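Long-range contact in putative exported protein (Bordetella pertussis Tohama I, PDB 2PFZ), which binds pyroglutamic acid as an extracytoplasmic solute receptor, probably delivering it to a tripartite ATP-independent periplasmic transporter: residues G80-L84 / V275-L280. Numbering follows the deposited sequence.
Sequences GLPFL and VGKRML
The ring of P82 is a bump that sits over G276, where the helix has no side chain, with V275 and M279 bordering the hollow. CG of P82 rests 3.8 Å from G276 CA, while its CD meets the sulfur SD of M279 at 3.7 Å, the two side chains crossing at about a right angle. The bare CA also lets the backbone come close, G276 CA lying 3.3 Å from P82 O in a CA-H...O contact. One water donates to both P82 O and G276 O, bridging loop and helix on the side of L81 and L280. L81, just before P82, spreads its two methyls over the next helical turn: CD2 lies against M279 CB at 4.0 Å, and CD1 meets L280 CD1, also at 4.0 Å. The chi1 of L280 (173°) sets CG opposite the backbone N and brings both methyls to the loop, where L84 CD1 more loosely touches CD2. The loop between strand 61-65 and helix 88-107 is thus packed on helix 266-287. From there M279 continues onto V147, I151 and L154 of helix 146-155, whereas L84 and L280 both reach I295 of helix 289-299, whose Y298 hydroxyl hydrogen-bonds L84 O.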
# COMPACT_ATOMS: atom_id res chain seq x y z
N GLY A 80 -2.69 6.05 -4.95
CA GLY A 80 -3.11 6.76 -3.74
C GLY A 80 -4.05 7.91 -4.04
O GLY A 80 -4.49 8.61 -3.12
N LEU A 81 -4.33 8.16 -5.32
CA LEU A 81 -5.27 9.26 -5.66
C LEU A 81 -6.68 8.82 -5.28
O LEU A 81 -7.07 7.72 -5.66
CB LEU A 81 -5.21 9.54 -7.17
CG LEU A 81 -3.88 10.09 -7.68
CD1 LEU A 81 -3.95 10.24 -9.22
CD2 LEU A 81 -3.51 11.41 -7.00
N PRO A 82 -7.42 9.63 -4.48
CA PRO A 82 -8.79 9.19 -4.09
C PRO A 82 -9.83 9.24 -5.20
O PRO A 82 -9.76 10.06 -6.13
CB PRO A 82 -9.20 10.16 -2.95
CG PRO A 82 -8.26 11.26 -2.99
CD PRO A 82 -7.04 10.91 -3.86
N PHE A 83 -10.78 8.32 -5.12
CA PHE A 83 -11.91 8.27 -6.03
C PHE A 83 -11.57 8.21 -7.52
O PHE A 83 -12.19 8.86 -8.35
CB PHE A 83 -12.95 9.33 -5.63
CG PHE A 83 -13.63 8.95 -4.35
CD1 PHE A 83 -14.72 8.08 -4.39
CD2 PHE A 83 -13.12 9.34 -3.12
CE1 PHE A 83 -15.31 7.64 -3.23
CE2 PHE A 83 -13.76 8.88 -1.93
CZ PHE A 83 -14.85 8.04 -2.03
N LEU A 84 -10.56 7.40 -7.81
CA LEU A 84 -10.14 7.08 -9.16
C LEU A 84 -10.38 5.59 -9.41
O LEU A 84 -10.89 5.22 -10.47
CB LEU A 84 -8.65 7.42 -9.35
CG LEU A 84 -8.06 7.08 -10.71
CD1 LEU A 84 -8.75 7.82 -11.84
CD2 LEU A 84 -6.58 7.39 -10.64
N VAL A 275 -12.00 16.40 -4.00
CA VAL A 275 -10.58 16.34 -3.58
C VAL A 275 -9.77 15.47 -4.54
O VAL A 275 -8.70 15.87 -5.02
CB VAL A 275 -10.43 15.77 -2.13
CG1 VAL A 275 -8.94 15.53 -1.78
CG2 VAL A 275 -11.10 16.70 -1.07
N GLY A 276 -10.30 14.29 -4.83
CA GLY A 276 -9.68 13.38 -5.81
C GLY A 276 -9.45 14.01 -7.19
O GLY A 276 -8.39 13.81 -7.78
N LYS A 277 -10.45 14.73 -7.72
CA LYS A 277 -10.33 15.38 -9.04
C LYS A 277 -9.26 16.48 -9.04
O LYS A 277 -8.49 16.62 -9.99
CB LYS A 277 -11.65 15.95 -9.53
CG LYS A 277 -12.63 14.89 -10.00
CD LYS A 277 -13.41 15.39 -11.22
CE LYS A 277 -14.72 16.07 -10.85
NZ LYS A 277 -15.84 15.08 -10.88
N ARG A 278 -9.23 17.25 -7.96
CA ARG A 278 -8.15 18.22 -7.75
C ARG A 278 -6.79 17.51 -7.73
O ARG A 278 -5.86 17.92 -8.43
CB ARG A 278 -8.40 18.96 -6.43
CG ARG A 278 -7.25 19.75 -5.90
CD ARG A 278 -7.19 19.62 -4.38
NE ARG A 278 -8.50 19.46 -3.71
CZ ARG A 278 -9.38 20.43 -3.49
NH1 ARG A 278 -9.13 21.67 -3.90
NH2 ARG A 278 -10.53 20.17 -2.88
N MET A 279 -6.67 16.45 -6.95
CA MET A 279 -5.40 15.71 -6.90
C MET A 279 -4.99 15.04 -8.22
O MET A 279 -3.79 14.94 -8.52
CB MET A 279 -5.40 14.70 -5.75
CG MET A 279 -5.38 15.36 -4.37
SD MET A 279 -5.40 14.15 -3.05
CE MET A 279 -3.69 13.57 -3.07
N LEU A 280 -5.97 14.60 -9.01
CA LEU A 280 -5.68 14.00 -10.32
C LEU A 280 -5.23 15.09 -11.30
O LEU A 280 -4.27 14.88 -12.07
CB LEU A 280 -6.92 13.27 -10.90
CG LEU A 280 -6.79 12.74 -12.35
CD1 LEU A 280 -5.64 11.76 -12.50
CD2 LEU A 280 -8.10 12.07 -12.79
O HOH W 1 -8.21 11.00 -8.25